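Local atomic coordinates of glycosyl hydrolase family 2, TIM barrel domain protein (Faecalibacterium prausnitzii A2-165, PDB entry 6ED2), a protein that probably hydrolyses beta-glucuronides, releasing glucuronic acid, as a TIM-barrel enzyme of glycoside hydrolase family 2. Residues 313-318 / 620-625; 344-349 / 614-619; 577-582 / 599-604. All coordinates share one frame; numbering follows the deposited sequence.

The three contacts lie at the seam of the TIM barrel, where strand 312-320, the first of the barrel, runs parallel to strand 574-580, the last. Interactions 1 and 2 share helix 610-621, their centres about 10 Å apart; the centre of interaction 3 is about 12 Å from that of interaction 2 and about 18 Å from that of interaction 1. Glu577 joins all three: its OE1 is 2.5 Å from Tyr315 OH, a probable hydrogen bond, and 2.7 Å from Arg618 NH2, a salt bridge, while OE2 is 2.9 Å from Trp619 NE1. Interaction 3 holds a bound formate, and a glycerol comes within about 4 Å of the Trp580 side chain, between nearest atoms.

Interaction 1 of 3, residues 313-318 / 620-625; sequences PVYLRG and TTLPVD
Pro313 and Asp625 lie side by side and point the same way, Pro313 CG 3.8 Å from Asp625 CB. Next along the chain, Val314 presents its backbone: CA is 3.4 Å from Val624 O, a CA-H...O contact. The same oxygen accepts a hydrogen bond from Tyr315 N, at 2.8 Å and an N-H...O angle of 173°. The Tyr315 ring meets Leu622 obliquely, CE2 standing 4.3 Å from CD1, while its hydroxyl is bound elsewhere, to Glu577. Arg317 then does most of the polar work. Its CG sits between the backbone N and the carbonyl carbon (chi1 68°), and further bends at chi2 and chi3 fold the chain back beside its own strand. There NE and NH2 grip Tyr315 O side-on, NH2 at 3.0 Å. Across the contact, NH1 donates to Leu622 O at 2.8 Å and NH2 to Pro623 O at 3.0 Å. These three carbonyl oxygens all lie within 6° of the guanidinium plane, an arrangement that fixes the rotation of the group. A further NH1 bond to Trp619 O reaches the last turn of helix 610-621. The contact thus ties the chain leaving that helix to the start of barrel strand 312-320, which is flanked by strand 306-309, antiparallel to it, and by parallel strands 351-353 and 574-580.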
loop_
_atom_site.group_PDB
_atom_site.type_symbol
_atom_site.label_atom_id
_atom_site.label_comp_id
_atom_site.label_asym_id
_atom_site.label_seq_id
_atom_site.Cartn_x
_atom_site.Cartn_y
_atom_site.Cartn_z
ATOM N N PRO A 313 -25.503 -9.225 -34.397
ATOM C CA PRO A 313 -25.519 -8.314 -33.245
ATOM C C PRO A 313 -24.313 -8.507 -32.342
ATOM O O PRO A 313 -23.818 -9.622 -32.164
ATOM C CB PRO A 313 -26.824 -8.674 -32.523
ATOM C CG PRO A 313 -27.101 -10.094 -32.934
ATOM C CD PRO A 313 -26.565 -10.249 -34.329
ATOM N N VAL A 314 -23.834 -7.398 -31.775
ATOM C CA VAL A 314 -22.714 -7.405 -30.837
ATOM C C VAL A 314 -23.132 -6.654 -29.586
ATOM O O VAL A 314 -23.594 -5.509 -29.672
ATOM C CB VAL A 314 -21.442 -6.755 -31.420
ATOM C CG1 VAL A 314 -20.347 -6.746 -30.360
ATOM C CG2 VAL A 314 -20.969 -7.504 -32.640
ATOM N N TYR A 315 -22.955 -7.285 -28.430
ATOM C CA TYR A 315 -23.136 -6.616 -27.150
ATOM C C TYR A 315 -21.800 -5.989 -26.762
ATOM O O TYR A 315 -20.810 -6.701 -26.562
ATOM C CB TYR A 315 -23.632 -7.595 -26.082
ATOM C CG TYR A 315 -23.861 -6.931 -24.749
ATOM C CD1 TYR A 315 -25.089 -6.335 -24.441
ATOM C CD2 TYR A 315 -22.838 -6.854 -23.805
ATOM C CE1 TYR A 315 -25.291 -5.687 -23.209
ATOM C CE2 TYR A 315 -23.030 -6.219 -22.581
ATOM C CZ TYR A 315 -24.254 -5.638 -22.289
ATOM O OH TYR A 315 -24.428 -5.014 -21.069
ATOM N N LEU A 316 -21.766 -4.660 -26.685
ATOM C CA LEU A 316 -20.516 -3.948 -26.463
ATOM C C LEU A 316 -20.097 -4.088 -25.002
ATOM O O LEU A 316 -20.919 -3.931 -24.090
ATOM C CB LEU A 316 -20.672 -2.467 -26.832
ATOM C CG LEU A 316 -21.317 -2.073 -28.180
ATOM C CD1 LEU A 316 -21.365 -0.543 -28.379
ATOM C CD2 LEU A 316 -20.615 -2.720 -29.371
ATOM N N ARG A 317 -18.820 -4.395 -24.781
ATOM C CA ARG A 317 -18.248 -4.472 -23.439
ATOM C C ARG A 317 -16.824 -3.943 -23.504
ATOM O O ARG A 317 -16.070 -4.280 -24.427
ATOM C CB ARG A 317 -18.263 -5.910 -22.882
ATOM C CG ARG A 317 -17.319 -6.876 -23.601
ATOM C CD ARG A 317 -17.860 -8.292 -23.598
ATOM N NE ARG A 317 -18.992 -8.413 -24.509
ATOM C CZ ARG A 317 -19.637 -9.548 -24.764
ATOM N NH1 ARG A 317 -19.259 -10.679 -24.176
ATOM N NH2 ARG A 317 -20.662 -9.552 -25.612
ATOM N N GLY A 318 -16.466 -3.105 -22.537
ATOM C CA GLY A 318 -15.151 -2.505 -22.544
ATOM C C GLY A 318 -15.057 -1.280 -21.673
ATOM O O GLY A 318 -15.592 -1.264 -20.560
ATOM N N THR A 620 -16.063 -12.632 -20.722
ATOM C CA THR A 620 -15.755 -13.835 -21.486
ATOM C C THR A 620 -16.836 -14.892 -21.366
ATOM O O THR A 620 -16.833 -15.842 -22.147
ATOM C CB THR A 620 -14.414 -14.444 -21.045
ATOM O OG1 THR A 620 -14.521 -14.914 -19.698
ATOM C CG2 THR A 620 -13.275 -13.416 -21.157
ATOM N N THR A 621 -17.752 -14.749 -20.414
ATOM C CA THR A 621 -18.892 -15.649 -20.308
ATOM C C THR A 621 -20.086 -15.169 -21.130
ATOM O O THR A 621 -20.770 -15.988 -21.754
ATOM C CB THR A 621 -19.293 -15.808 -18.837
ATOM O OG1 THR A 621 -18.241 -16.484 -18.141
ATOM C CG2 THR A 621 -20.573 -16.610 -18.704
ATOM N N LEU A 622 -20.356 -13.863 -21.152
ATOM C CA LEU A 622 -21.444 -13.351 -21.982
ATOM C C LEU A 622 -21.175 -13.662 -23.454
ATOM O O LEU A 622 -20.076 -13.372 -23.955
ATOM C CB LEU A 622 -21.606 -11.843 -21.807
ATOM C CG LEU A 622 -22.004 -11.326 -20.427
ATOM C CD1 LEU A 622 -22.066 -9.801 -20.427
ATOM C CD2 LEU A 622 -23.349 -11.919 -20.013
ATOM N N PRO A 623 -22.136 -14.231 -24.179
ATOM C CA PRO A 623 -21.944 -14.438 -25.620
ATOM C C PRO A 623 -21.817 -13.113 -26.353
ATOM O O PRO A 623 -22.223 -12.055 -25.856
ATOM C CB PRO A 623 -23.209 -15.200 -26.052
ATOM C CG PRO A 623 -24.222 -14.875 -25.019
ATOM C CD PRO A 623 -23.444 -14.726 -23.718
ATOM N N VAL A 624 -21.238 -13.179 -27.557
ATOM C CA VAL A 624 -20.986 -11.948 -28.307
ATOM C C VAL A 624 -22.294 -11.226 -28.613
ATOM O O VAL A 624 -22.335 -9.986 -28.652
ATOM C CB VAL A 624 -20.169 -12.253 -29.584
ATOM C CG1 VAL A 624 -20.824 -13.338 -30.397
ATOM C CG2 VAL A 624 -19.987 -10.994 -30.429
ATOM N N ASP A 625 -23.392 -11.976 -28.771
ATOM C CA ASP A 625 -24.710 -11.421 -29.085
ATOM C C ASP A 625 -25.658 -11.465 -27.884
ATOM O O ASP A 625 -26.873 -11.627 -28.038
ATOM C CB ASP A 625 -25.324 -12.153 -30.280
ATOM C CG ASP A 625 -25.596 -13.621 -29.989
ATOM O OD1 ASP A 625 -24.902 -14.203 -29.134
ATOM O OD2 ASP A 625 -26.512 -14.193 -30.613
#

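Interaction 2 of 3, residues 344-349 / 614-619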
loop_
_atom_site.group_PDB
_atom_site.type_symbol
_atom_site.label_atom_id
_atom_site.label_comp_id
_atom_site.label_asym_id
_atom_site.label_seq_id
_atom_site.Cartn_x
_atom_site.Cartn_y
_atom_site.Cartn_z
ATOM N N MET A 344 -6.788 -5.570 -22.574
ATOM C CA MET A 344 -8.176 -5.571 -23.016
ATOM C C MET A 344 -8.546 -6.897 -23.661
ATOM O O MET A 344 -9.680 -7.363 -23.499
ATOM C CB MET A 344 -8.438 -4.400 -23.966
ATOM C CG MET A 344 -8.399 -3.043 -23.267
ATOM S SD MET A 344 -8.951 -1.679 -24.316
ATOM C CE MET A 344 -7.827 -1.742 -25.715
ATOM N N LYS A 345 -7.604 -7.542 -24.357
ATOM C CA LYS A 345 -7.880 -8.888 -24.862
ATOM C C LYS A 345 -8.020 -9.883 -23.716
ATOM O O LYS A 345 -8.927 -10.722 -23.706
ATOM C CB LYS A 345 -6.784 -9.333 -25.828
ATOM C CG LYS A 345 -6.776 -8.556 -27.132
ATOM C CD LYS A 345 -5.386 -8.478 -27.745
ATOM C CE LYS A 345 -4.934 -9.826 -28.287
ATOM N NZ LYS A 345 -3.563 -9.727 -28.905
ATOM N N TRP A 346 -7.127 -9.806 -22.737
ATOM C CA TRP A 346 -7.185 -10.736 -21.616
ATOM C C TRP A 346 -8.520 -10.628 -20.891
ATOM O O TRP A 346 -9.127 -11.641 -20.533
ATOM C CB TRP A 346 -6.017 -10.442 -20.672
ATOM C CG TRP A 346 -6.010 -11.171 -19.379
ATOM C CD1 TRP A 346 -5.514 -12.424 -19.145
ATOM C CD2 TRP A 346 -6.488 -10.684 -18.114
ATOM N NE1 TRP A 346 -5.657 -12.743 -17.815
ATOM C CE2 TRP A 346 -6.245 -11.696 -17.158
ATOM C CE3 TRP A 346 -7.106 -9.497 -17.701
ATOM C CZ2 TRP A 346 -6.600 -11.562 -15.811
ATOM C CZ3 TRP A 346 -7.448 -9.354 -16.354
ATOM C CH2 TRP A 346 -7.193 -10.385 -15.427
ATOM N N ILE A 347 -9.013 -9.403 -20.690
ATOM C CA ILE A 347 -10.236 -9.237 -19.910
ATOM C C ILE A 347 -11.515 -9.507 -20.700
ATOM O O ILE A 347 -12.586 -9.634 -20.095
ATOM C CB ILE A 347 -10.249 -7.832 -19.283
ATOM C CG1 ILE A 347 -11.129 -7.821 -18.033
ATOM C CG2 ILE A 347 -10.661 -6.800 -20.304
ATOM C CD1 ILE A 347 -10.996 -6.568 -17.217
ATOM N N GLY A 348 -11.445 -9.641 -22.024
ATOM C CA GLY A 348 -12.633 -9.928 -22.812
ATOM C C GLY A 348 -13.377 -8.712 -23.328
ATOM O O GLY A 348 -14.519 -8.850 -23.779
ATOM N N ALA A 349 -12.774 -7.528 -23.262
ATOM C CA ALA A 349 -13.375 -6.345 -23.851
ATOM C C ALA A 349 -13.436 -6.482 -25.371
ATOM O O ALA A 349 -12.589 -7.127 -25.992
ATOM C CB ALA A 349 -12.576 -5.100 -23.444
ATOM N N LEU A 614 -13.604 -9.783 -11.880
ATOM C CA LEU A 614 -15.051 -9.803 -12.065
ATOM C C LEU A 614 -15.407 -9.593 -13.536
ATOM O O LEU A 614 -16.186 -10.362 -14.112
ATOM C CB LEU A 614 -15.706 -8.749 -11.174
ATOM C CG LEU A 614 -17.237 -8.631 -11.142
ATOM C CD1 LEU A 614 -17.680 -7.951 -9.846
ATOM C CD2 LEU A 614 -17.736 -7.830 -12.337
ATOM N N PHE A 615 -14.808 -8.582 -14.174
ATOM C CA PHE A 615 -15.168 -8.289 -15.556
ATOM C C PHE A 615 -14.701 -9.387 -16.494
ATOM O O PHE A 615 -15.402 -9.719 -17.456
ATOM C CB PHE A 615 -14.593 -6.943 -15.992
ATOM C CG PHE A 615 -15.462 -5.771 -15.637
ATOM C CD1 PHE A 615 -16.702 -5.597 -16.248
ATOM C CD2 PHE A 615 -15.051 -4.848 -14.678
ATOM C CE1 PHE A 615 -17.517 -4.507 -15.917
ATOM C CE2 PHE A 615 -15.861 -3.748 -14.341
ATOM C CZ PHE A 615 -17.090 -3.589 -14.959
ATOM N N ARG A 616 -13.521 -9.963 -16.234
ATOM C CA ARG A 616 -13.008 -11.015 -17.106
ATOM C C ARG A 616 -13.949 -12.209 -17.125
ATOM O O ARG A 616 -14.261 -12.757 -18.189
ATOM C CB ARG A 616 -11.609 -11.453 -16.656
ATOM C CG ARG A 616 -11.065 -12.625 -17.447
ATOM C CD ARG A 616 -9.596 -12.845 -17.172
ATOM N NE ARG A 616 -8.955 -13.571 -18.263
ATOM C CZ ARG A 616 -8.375 -14.764 -18.125
ATOM N NH1 ARG A 616 -8.347 -15.368 -16.940
ATOM N NH2 ARG A 616 -7.819 -15.352 -19.175
ATOM N N LYS A 617 -14.395 -12.646 -15.946
ATOM C CA LYS A 617 -15.332 -13.758 -15.897
ATOM C C LYS A 617 -16.641 -13.397 -16.587
ATOM O O LYS A 617 -17.188 -14.196 -17.356
ATOM C CB LYS A 617 -15.582 -14.183 -14.452
ATOM C CG LYS A 617 -16.666 -15.266 -14.339
ATOM C CD LYS A 617 -16.730 -15.871 -12.927
ATOM C CE LYS A 617 -18.026 -16.655 -12.667
ATOM N NZ LYS A 617 -18.312 -16.782 -11.193
ATOM N N ARG A 618 -17.153 -12.191 -16.338
ATOM C CA ARG A 618 -18.416 -11.796 -16.954
ATOM C C ARG A 618 -18.275 -11.647 -18.469
ATOM O O ARG A 618 -19.046 -12.237 -19.236
ATOM C CB ARG A 618 -18.923 -10.494 -16.323
ATOM C CG ARG A 618 -20.185 -9.928 -16.980
ATOM C CD ARG A 618 -20.683 -8.682 -16.234
ATOM N NE ARG A 618 -21.645 -7.922 -17.022
ATOM C CZ ARG A 618 -22.956 -8.173 -17.042
ATOM N NH1 ARG A 618 -23.459 -9.167 -16.311
ATOM N NH2 ARG A 618 -23.766 -7.431 -17.792
ATOM N N TRP A 619 -17.279 -10.879 -18.917
ATOM C CA TRP A 619 -17.210 -10.501 -20.324
ATOM C C TRP A 619 -16.862 -11.684 -21.216
ATOM O O TRP A 619 -17.305 -11.731 -22.367
ATOM C CB TRP A 619 -16.195 -9.377 -20.512
ATOM C CG TRP A 619 -16.725 -8.038 -20.109
ATOM C CD1 TRP A 619 -18.021 -7.722 -19.805
ATOM C CD2 TRP A 619 -15.975 -6.830 -19.970
ATOM N NE1 TRP A 619 -18.123 -6.385 -19.484
ATOM C CE2 TRP A 619 -16.879 -5.817 -19.583
ATOM C CE3 TRP A 619 -14.619 -6.502 -20.136
ATOM C CZ2 TRP A 619 -16.475 -4.499 -19.364
ATOM C CZ3 TRP A 619 -14.225 -5.200 -19.910
ATOM C CH2 TRP A 619 -15.150 -4.218 -19.521
#
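Arg616 lays its guanidinium flat on the indole of Trp346, the two planes 4° apart and their centres separated by 3.9 Å. With CG anti to the backbone N (chi1 175°) and the chain extended as far as NE, the arginine crosses the tryptophan at about a right angle. CD consequently sits over the six-membered ring, 3.6 Å from its centroid in a CH-pi contact, and CZ lies over the five-membered ring in a cation-pi one. NE also donates to Trp346 O at 3.0 Å from above the carbonyl plane, so Trp346 holds one face of the guanidinium and its NE-H. The indole reaches the assembly interface as well, packing on Thr82 and Leu547 of two neighbouring subunits.

Deeper in, Ile347 splits its branches: CD1 meets Phe615 CB at 3.8 Å, and CG2 comes to the edge of the Trp619 ring, near its plane. Ala349 CB adds a second methyl, 3.9 Å from Trp619 CZ3. The backbones approach closely too, Arg616 CA lying 3.3 Å from Ile347 O in a nearly straight CA-H...O contact. Gly348, at positive phi, ends helix 334-347 in a Schellman motif; a CB there would stand only 3.3 Å from Trp619 CB and would be jammed against the preceding carbonyl O. The arrangement belongs to the outer layer of a TIM barrel, where helix 610-621, after the last strand, packs against helix 334-347, after the first.

Interaction 3 of 3, residues 577-582 / 599-604; sequences ELVWNF and KGIFTR. With FMT (formic acid), chain G.
A cis peptide bond joins Trp580 to Asn581, unusual because no proline is involved, and both residues of that bond meet Lys599. In the cis form the C=O and N-H lie on the same side: Asn581 N donates to Lys599 O at 3.2 Å, from well above that carbonyl's plane, while Trp580 O faces the same oxygen as a second acceptor without bonding. From here the backbones run on together. Ile601 N bonds to Asn581 O at 2.8 Å, nearly along the C=O direction, and Phe602 N to Phe582 O at 2.9 Å.

Apolar groups fill the side nearer the helices. Val579 and Ile601 meet tip to tip, CG1 to CG1, at 3.7 Å, and both also touch Phe615 of helix 610-621. The Phe582 and Phe602 rings are oblique, their planes 41° apart, with Phe602 CD2 over one face of Phe582; Phe582 CE1 comes to 3.5 Å from Phe602 CE2. Phe582 O lies at the edge of the Phe602 ring, near its plane.

The Lys599 CB faces the Trp580 carbonyl, but the rest of the chain runs on past the indole to the formate. A bend at chi4 (62°) brings NZ to formate O1 at 2.8 Å, while CD passes the edge of the Trp580 ring; formate O1 also lies there, 3.2 Å from Trp580 CD1. Asn597 holds the formate too, and Asp539 and Tyr501 bind NZ. Cutting Lys599 back to an alanine is likely to leave the formate without its cationic partner and Asp539 without its salt bridge. Asn597 and Lys599 fit the Asn-X-Lys motif of beta-glucuronidases, which recognises the sugar carboxylate. The bound formate, itself a carboxylate probably from the crystallisation liquor, is consistent with a site built to select glucuronic acid by its charge.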
loop_
_atom_site.group_PDB
_atom_site.type_symbol
_atom_site.label_atom_id
_atom_site.label_comp_id
_atom_site.label_asym_id
_atom_site.label_seq_id
_atom_site.Cartn_x
_atom_site.Cartn_y
_atom_site.Cartn_z
ATOM N N GLU A 577 -21.932 -2.084 -22.217
ATOM C CA GLU A 577 -21.415 -1.591 -20.942
ATOM C C GLU A 577 -19.955 -1.219 -21.137
ATOM O O GLU A 577 -19.120 -2.080 -21.431
ATOM C CB GLU A 577 -21.574 -2.633 -19.827
ATOM C CG GLU A 577 -21.067 -4.023 -20.202
ATOM C CD GLU A 577 -21.566 -5.101 -19.253
ATOM O OE1 GLU A 577 -22.784 -5.424 -19.280
ATOM O OE2 GLU A 577 -20.737 -5.622 -18.475
ATOM N N LEU A 578 -19.649 0.056 -21.000
ATOM C CA LEU A 578 -18.275 0.525 -21.036
ATOM C C LEU A 578 -18.052 1.166 -19.681
ATOM O O LEU A 578 -18.695 2.172 -19.352
ATOM C CB LEU A 578 -18.023 1.503 -22.184
ATOM C CG LEU A 578 -18.420 1.036 -23.584
ATOM C CD1 LEU A 578 -18.036 2.099 -24.598
ATOM C CD2 LEU A 578 -17.813 -0.292 -23.971
ATOM N N VAL A 579 -17.183 0.553 -18.879
ATOM C CA VAL A 579 -17.027 0.955 -17.487
ATOM C C VAL A 579 -15.996 2.068 -17.423
ATOM O O VAL A 579 -15.111 2.172 -18.278
ATOM C CB VAL A 579 -16.650 -0.262 -16.606
ATOM C CG1 VAL A 579 -15.227 -0.748 -16.907
ATOM C CG2 VAL A 579 -16.823 0.050 -15.118
ATOM N N TRP A 580 -16.131 2.938 -16.424
ATOM C CA TRP A 580 -15.132 3.962 -16.135
ATOM C C TRP A 580 -14.235 3.470 -15.002
ATOM O O TRP A 580 -14.725 3.206 -13.906
ATOM C CB TRP A 580 -15.817 5.253 -15.723
ATOM C CG TRP A 580 -14.968 6.474 -15.799
ATOM C CD1 TRP A 580 -14.545 7.243 -14.755
ATOM C CD2 TRP A 580 -14.482 7.096 -16.986
ATOM N NE1 TRP A 580 -13.821 8.309 -15.223
ATOM C CE2 TRP A 580 -13.760 8.237 -16.592
ATOM C CE3 TRP A 580 -14.576 6.791 -18.349
ATOM C CZ2 TRP A 580 -13.135 9.081 -17.511
ATOM C CZ3 TRP A 580 -13.951 7.618 -19.256
ATOM C CH2 TRP A 580 -13.241 8.757 -18.833
ATOM N N ASN A 581 -12.933 3.352 -15.239
ATOM C CA ASN A 581 -12.195 3.649 -16.462
ATOM C C ASN A 581 -11.233 2.457 -16.635
ATOM O O ASN A 581 -11.027 1.702 -15.677
ATOM C CB ASN A 581 -11.442 4.974 -16.290
ATOM C CG ASN A 581 -10.589 5.383 -17.508
ATOM O OD1 ASN A 581 -9.504 4.841 -17.750
ATOM N ND2 ASN A 581 -11.043 6.420 -18.214
ATOM N N PHE A 582 -10.645 2.281 -17.823
ATOM C CA PHE A 582 -9.646 1.227 -18.012
ATOM C C PHE A 582 -8.565 1.258 -16.922
ATOM O O PHE A 582 -8.205 0.220 -16.359
ATOM C CB PHE A 582 -9.014 1.358 -19.405
ATOM C CG PHE A 582 -7.842 0.423 -19.641
ATOM C CD1 PHE A 582 -8.057 -0.914 -19.938
ATOM C CD2 PHE A 582 -6.542 0.887 -19.570
ATOM C CE1 PHE A 582 -7.003 -1.775 -20.143
ATOM C CE2 PHE A 582 -5.463 0.032 -19.791
ATOM C CZ PHE A 582 -5.695 -1.299 -20.078
ATOM N N LYS A 599 -10.898 5.017 -10.227
ATOM C CA LYS A 599 -11.900 4.090 -10.726
ATOM C C LYS A 599 -11.319 3.101 -11.741
ATOM O O LYS A 599 -12.076 2.355 -12.371
ATOM C CB LYS A 599 -13.076 4.872 -11.327
ATOM C CG LYS A 599 -13.761 5.841 -10.333
ATOM C CD LYS A 599 -15.206 6.158 -10.774
ATOM C CE LYS A 599 -15.961 7.071 -9.782
ATOM N NZ LYS A 599 -15.368 8.434 -9.577
ATOM N N GLY A 600 -9.995 3.069 -11.894
ATOM C CA GLY A 600 -9.399 2.159 -12.856
ATOM C C GLY A 600 -9.785 0.714 -12.576
ATOM O O GLY A 600 -9.889 0.285 -11.424
ATOM N N ILE A 601 -10.040 -0.030 -13.651
ATOM C CA ILE A 601 -10.105 -1.481 -13.537
ATOM C C ILE A 601 -8.687 -2.056 -13.417
ATOM O O ILE A 601 -8.480 -3.101 -12.774
ATOM C CB ILE A 601 -10.872 -2.055 -14.741
ATOM C CG1 ILE A 601 -12.302 -1.488 -14.780
ATOM C CG2 ILE A 601 -10.915 -3.590 -14.692
ATOM C CD1 ILE A 601 -13.056 -1.611 -13.430
ATOM N N PHE A 602 -7.705 -1.383 -14.020
ATOM C CA PHE A 602 -6.286 -1.642 -13.826
ATOM C C PHE A 602 -5.650 -0.439 -13.153
ATOM O O PHE A 602 -6.180 0.679 -13.219
ATOM C CB PHE A 602 -5.589 -1.932 -15.159
ATOM C CG PHE A 602 -6.204 -3.077 -15.912
ATOM C CD1 PHE A 602 -5.724 -4.374 -15.741
ATOM C CD2 PHE A 602 -7.275 -2.863 -16.769
ATOM C CE1 PHE A 602 -6.285 -5.432 -16.407
ATOM C CE2 PHE A 602 -7.858 -3.920 -17.450
ATOM C CZ PHE A 602 -7.369 -5.212 -17.267
ATOM N N THR A 603 -4.514 -0.680 -12.485
ATOM C CA THR A 603 -3.729 0.429 -11.964
ATOM C C THR A 603 -3.138 1.233 -13.126
ATOM O O THR A 603 -3.115 0.795 -14.276
ATOM C CB THR A 603 -2.587 -0.075 -11.078
ATOM O OG1 THR A 603 -1.661 -0.799 -11.899
ATOM C CG2 THR A 603 -3.097 -0.982 -9.948
ATOM N N ARG A 604 -2.617 2.413 -12.802
ATOM C CA ARG A 604 -1.972 3.236 -13.813
ATOM C C ARG A 604 -0.718 2.562 -14.375
ATOM O O ARG A 604 -0.309 2.858 -15.504
ATOM C CB ARG A 604 -1.633 4.604 -13.210
ATOM C CG ARG A 604 -1.359 5.677 -14.247
ATOM C CD ARG A 604 -0.927 6.967 -13.596
ATOM N NE ARG A 604 -1.136 8.120 -14.468
ATOM C CZ ARG A 604 -0.488 9.271 -14.352
ATOM N NH1 ARG A 604 0.448 9.409 -13.418
ATOM N NH2 ARG A 604 -0.779 10.284 -15.163
HETATM C C FMT G . -15.881 10.052 -12.348
HETATM O O1 FMT G . -15.017 9.179 -12.276
HETATM O O2 FMT G . -15.638 11.247 -12.172
#